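Local structure of exosome complex component Rrp42 (Pyrococcus abyssi, 2PO1) at residues P101-E104 with R105-E108; D211-L214 with D215-L218. The protein probably serves as a non-catalytic subunit of the archaeal RNA-degrading exosome, helping to structure the active site carried by its partner Rrp41. All coordinates share one frame; numbering follows the deposited sequence.

How the interactions relate
Both contacts are local N-terminal helix caps, one in each of the two 3' exoribonuclease domains of this RNase PH-family chain. Going from the N terminus, interaction 1 comes first: the loop that follows strand 82-89 ends at D103, and its turn into helix 104-118 is closed by contacts between 101-104 and 105-108. Much later the chain leaves strand 207-210 and, at S213, enters the short helix 214-219, where interaction 2 joins 211-214 to 215-218. The two stand in series, neither nested nor crossed. Their centres are about 19 Å apart and their nearest atoms about 8 Å apart without touching. An adenosine nucleotide lies against the first, whereas the nearest atom of the second is about 15 Å from the nucleic acid.

Interaction 1: P101-E104 with R105-E108; sequences PPDE and RAIE. With nucleotides of chain A.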
loop_
_atom_site.group_PDB
_atom_site.type_symbol
_atom_site.label_atom_id
_atom_site.label_comp_id
_atom_site.label_asym_id
_atom_site.label_seq_id
_atom_site.Cartn_x
_atom_site.Cartn_y
_atom_site.Cartn_z
ATOM N N PRO C 101 -2.318 -2.691 8.075
ATOM C CA PRO C 101 -1.511 -3.917 7.997
ATOM C C PRO C 101 -0.871 -4.224 9.369
ATOM O O PRO C 101 -0.790 -3.294 10.200
ATOM C CB PRO C 101 -0.461 -3.541 6.946
ATOM C CG PRO C 101 -0.396 -2.061 7.015
ATOM C CD PRO C 101 -1.771 -1.616 7.246
ATOM N N PRO C 102 -0.435 -5.485 9.623
ATOM C CA PRO C 102 0.185 -5.728 10.930
ATOM C C PRO C 102 1.292 -4.757 11.274
ATOM O O PRO C 102 2.123 -4.431 10.421
ATOM C CB PRO C 102 0.710 -7.181 10.826
ATOM C CG PRO C 102 -0.201 -7.840 9.894
ATOM C CD PRO C 102 -0.479 -6.734 8.831
ATOM N N ASP C 103 1.237 -4.214 12.486
ATOM C CA ASP C 103 2.266 -3.346 12.967
ATOM C C ASP C 103 3.354 -4.249 13.595
ATOM O O ASP C 103 3.235 -5.475 13.607
ATOM C CB ASP C 103 1.683 -2.362 14.026
ATOM C CG ASP C 103 1.414 -3.053 15.374
ATOM O OD1 ASP C 103 1.163 -4.260 15.409
ATOM O OD2 ASP C 103 1.474 -2.394 16.404
ATOM N N GLU C 104 4.419 -3.659 14.099
ATOM C CA GLU C 104 5.519 -4.472 14.632
ATOM C C GLU C 104 5.084 -5.382 15.763
ATOM O O GLU C 104 5.658 -6.461 15.982
ATOM C CB GLU C 104 6.644 -3.576 15.095
ATOM C CG GLU C 104 6.265 -2.645 16.272
ATOM C CD GLU C 104 7.448 -1.857 16.816
ATOM O OE1 GLU C 104 8.487 -1.759 16.128
ATOM O OE2 GLU C 104 7.351 -1.321 17.947
ATOM N N ARG C 105 4.077 -4.990 16.532
ATOM C CA ARG C 105 3.639 -5.895 17.624
ATOM C C ARG C 105 3.042 -7.132 17.044
ATOM O O ARG C 105 3.325 -8.207 17.511
ATOM C CB ARG C 105 2.609 -5.251 18.562
ATOM C CG ARG C 105 3.159 -4.064 19.331
ATOM C CD ARG C 105 2.051 -3.170 19.927
ATOM N NE ARG C 105 1.111 -2.684 18.906
ATOM C CZ ARG C 105 -0.045 -2.102 19.178
ATOM N NH1 ARG C 105 -0.393 -1.902 20.444
ATOM N NH2 ARG C 105 -0.853 -1.704 18.189
ATOM N N ALA C 106 2.194 -6.987 16.035
ATOM C CA ALA C 106 1.502 -8.122 15.461
ATOM C C ALA C 106 2.530 -9.012 14.762
ATOM O O ALA C 106 2.443 -10.235 14.816
ATOM C CB ALA C 106 0.481 -7.636 14.402
ATOM N N ILE C 107 3.479 -8.387 14.084
ATOM C CA ILE C 107 4.478 -9.071 13.349
ATOM C C ILE C 107 5.381 -9.854 14.288
ATOM O O ILE C 107 5.695 -11.002 13.991
ATOM C CB ILE C 107 5.288 -8.103 12.499
ATOM C CG1 ILE C 107 4.397 -7.669 11.336
ATOM C CG2 ILE C 107 6.498 -8.804 12.005
ATOM C CD1 ILE C 107 4.830 -6.407 10.629
ATOM N N GLU C 108 5.759 -9.282 15.421
ATOM C CA GLU C 108 6.623 -10.022 16.323
ATOM C C GLU C 108 5.867 -11.183 16.963
ATOM O O GLU C 108 6.415 -12.263 17.122
ATOM C CB GLU C 108 7.182 -9.086 17.412
ATOM C CG GLU C 108 7.808 -9.844 18.613
ATOM C CD GLU C 108 8.250 -8.860 19.675
ATOM O OE1 GLU C 108 9.453 -8.760 19.922
ATOM O OE2 GLU C 108 7.398 -8.105 20.179
ATOM P P A A 4 -5.463 0.410 4.083
ATOM O OP1 A A 4 -6.255 1.650 3.894
ATOM O OP2 A A 4 -4.042 0.503 4.528
ATOM O "O5'" A A 4 -5.471 -0.349 2.655
ATOM C "C5'" A A 4 -5.358 -1.779 2.497
ATOM C "C4'" A A 4 -3.913 -2.268 2.418
ATOM O "O4'" A A 4 -3.228 -2.153 3.709
ATOM C "C3'" A A 4 -3.770 -3.720 1.955
ATOM O "O3'" A A 4 -3.121 -3.772 0.675
ATOM C "C2'" A A 4 -2.929 -4.402 3.050
ATOM O "O2'" A A 4 -1.599 -4.639 2.611
ATOM C "C1'" A A 4 -2.984 -3.444 4.261
ATOM N N9 A A 4 -4.014 -3.760 5.299
ATOM C C8 A A 4 -5.207 -3.009 5.613
ATOM N N7 A A 4 -5.978 -3.498 6.563
ATOM C C5 A A 4 -5.233 -4.673 6.920
ATOM C C6 A A 4 -5.493 -5.665 7.893
ATOM N N6 A A 4 -6.613 -5.574 8.673
ATOM N N1 A A 4 -4.535 -6.712 8.016
ATOM C C2 A A 4 -3.425 -6.777 7.217
ATOM N N3 A A 4 -3.078 -5.912 6.261
ATOM C C4 A A 4 -4.028 -4.865 6.162
#
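D103 and R105 meet at an N-cap, the start of helix 104-118 in the first of the two 3' exoribonuclease domains of Rrp42, where one carboxylate serves both a backbone N-H and an arginine. The D103 carboxylate and R105 guanidinium planes stand 75° apart, so the pair is steeply turned instead of forming a flat, two-pronged bridge. OD2 of D103 takes the contact at the guanidinium edge, using its syn lone pair toward R105 NE at 2.5 Å in a salt bridge; R105 NH2 adds a weak bond to the same oxygen. The bend of the arginine chain at its third torsion brings NE back to the aspartate, and its NH2 also reaches T96 O. The other oxygen, D103 OD1, accepts from A106 N at 3.0 Å, met on the syn side but 32° out of the carboxylate plane. D103 holds CG between its backbone N and carbonyl carbon (chi1 75°), which lets its short side chain fold back over the first turn. Replacing D103 by alanine would probably leave A106 N without its cap and the R105 guanidinium without its carboxylate mate, held by fewer bonds.

Apolar contacts add to the cap. P102, whose ring suits the extended approach to a helix, sets CB against A106 CB at 3.6 Å and against I107 CG1 at 3.8 Å; the small alanine permits this closeness, and L89 of strand 82-89 also packs on A106. Ahead of the cap, the prolines meet adenosine nucleotide A4 of chain A: P102 CD lies 3.4 Å from its C2. At the first turn I107 N bonds to D103 O, and E108 N donates to E104 O at 2.9 Å.

Interaction 2: D211-L214 with D215-L218; sequences DPSL and DEEL
Two backbone bonds wind the chain from S213 into helix 214-219: E217 N donates to S213 O at 2.8 Å, and L218 N to L214 O at 2.6 Å. Side chains then tie the ends of the first turn together. S213 keeps OG between its backbone N and carbonyl carbon (chi1 60°), where the hydroxyl oxygen can accept from E216 N at 3.3 Å with an N-H...O angle of 158°. In return, E216 stretches its chain back past the serine, and its OE2 takes S213 N at 3.1 Å, met on the anti side of the carboxylate and 28° out of its plane. These reciprocal bonds make a capping box: a serine is short enough to reach an N-H of the first turn, while a glutamate three residues on is long enough to return to the N-cap amide. The same OE2 forms a salt bridge with R27, so the carboxylate that closes the box also fastens the turn to another part of the chain. Water 1 accepts from D215 N at 2.9 Å and has a weak hydrogen bond with S213 OG, serving a further N-H at the open end of the helix.

P212 precedes the cap and crosses E217 obliquely, its CB 3.9 Å from E217 CG; the rigid ring lies on the aliphatic part of the glutamate, whose OE2 is drawn to K223 in a salt bridge. One turn apart, L214 and L218 also cross at a slant, with L214 CD2 4.1 Å from L218 CG. D211 turns away from the helix, and its carboxylate is held by salt bridges from R37 and R31.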
loop_
_atom_site.group_PDB
_atom_site.type_symbol
_atom_site.label_atom_id
_atom_site.label_comp_id
_atom_site.label_asym_id
_atom_site.label_seq_id
_atom_site.Cartn_x
_atom_site.Cartn_y
_atom_site.Cartn_z
ATOM N N ASP C 211 2.819 -14.437 32.972
ATOM C CA ASP C 211 1.507 -14.061 32.455
ATOM C C ASP C 211 1.090 -12.680 32.942
ATOM O O ASP C 211 0.121 -12.569 33.685
ATOM C CB ASP C 211 0.467 -15.088 32.846
ATOM C CG ASP C 211 -0.902 -14.784 32.291
ATOM O OD1 ASP C 211 -1.872 -15.129 32.992
ATOM O OD2 ASP C 211 -1.012 -14.225 31.173
ATOM N N PRO C 212 1.768 -11.619 32.436
ATOM C CA PRO C 212 1.553 -10.249 32.878
ATOM C C PRO C 212 0.221 -9.814 32.303
ATOM O O PRO C 212 -0.049 -10.121 31.164
ATOM C CB PRO C 212 2.715 -9.469 32.194
ATOM C CG PRO C 212 3.065 -10.242 31.000
ATOM C CD PRO C 212 2.774 -11.700 31.354
ATOM N N SER C 213 -0.631 -9.214 33.100
ATOM C CA SER C 213 -1.867 -8.604 32.598
ATOM C C SER C 213 -1.448 -7.297 31.938
ATOM O O SER C 213 -0.293 -6.885 32.039
ATOM C CB SER C 213 -2.766 -8.243 33.755
ATOM O OG SER C 213 -2.091 -7.310 34.605
ATOM N N LEU C 214 -2.398 -6.612 31.316
ATOM C CA LEU C 214 -2.115 -5.354 30.627
ATOM C C LEU C 214 -1.564 -4.358 31.622
ATOM O O LEU C 214 -0.571 -3.683 31.346
ATOM C CB LEU C 214 -3.400 -4.808 30.068
ATOM C CG LEU C 214 -3.492 -4.157 28.713
ATOM C CD1 LEU C 214 -4.729 -3.265 28.804
ATOM C CD2 LEU C 214 -2.202 -3.462 28.309
ATOM N N ASP C 215 -2.179 -4.293 32.805
ATOM C CA ASP C 215 -1.737 -3.345 33.822
ATOM C C ASP C 215 -0.274 -3.638 34.193
ATOM O O ASP C 215 0.485 -2.724 34.397
ATOM C CB ASP C 215 -2.595 -3.456 35.065
ATOM C CG ASP C 215 -3.947 -2.790 34.891
ATOM O OD1 ASP C 215 -4.028 -1.817 34.087
ATOM O OD2 ASP C 215 -4.907 -3.249 35.544
ATOM N N GLU C 216 0.112 -4.915 34.214
ATOM C CA GLU C 216 1.520 -5.241 34.463
ATOM C C GLU C 216 2.381 -4.913 33.241
ATOM O O GLU C 216 3.498 -4.401 33.382
ATOM C CB GLU C 216 1.681 -6.668 34.888
ATOM C CG GLU C 216 1.307 -6.870 36.344
ATOM C CD GLU C 216 0.979 -8.279 36.710
ATOM O OE1 GLU C 216 0.901 -8.534 37.917
ATOM O OE2 GLU C 216 0.813 -9.152 35.840
ATOM N N GLU C 217 1.876 -5.191 32.048
ATOM C CA GLU C 217 2.628 -4.824 30.838
ATOM C C GLU C 217 2.813 -3.342 30.752
ATOM O O GLU C 217 3.845 -2.865 30.293
ATOM C CB GLU C 217 1.954 -5.318 29.601
ATOM C CG GLU C 217 1.986 -6.821 29.460
ATOM C CD GLU C 217 1.155 -7.293 28.299
ATOM O OE1 GLU C 217 0.304 -6.544 27.808
ATOM O OE2 GLU C 217 1.358 -8.434 27.871
ATOM N N LEU C 218 1.832 -2.594 31.221
ATOM C CA LEU C 218 1.974 -1.135 31.250
ATOM C C LEU C 218 3.139 -0.646 32.078
ATOM O O LEU C 218 3.744 0.358 31.751
ATOM C CB LEU C 218 0.669 -0.433 31.615
ATOM C CG LEU C 218 -0.412 -0.593 30.544
ATOM C CD1 LEU C 218 -1.754 -0.086 31.055
ATOM C CD2 LEU C 218 -0.061 0.108 29.199
HETATM O O HOH W 1 -4.653 -5.609 33.609
#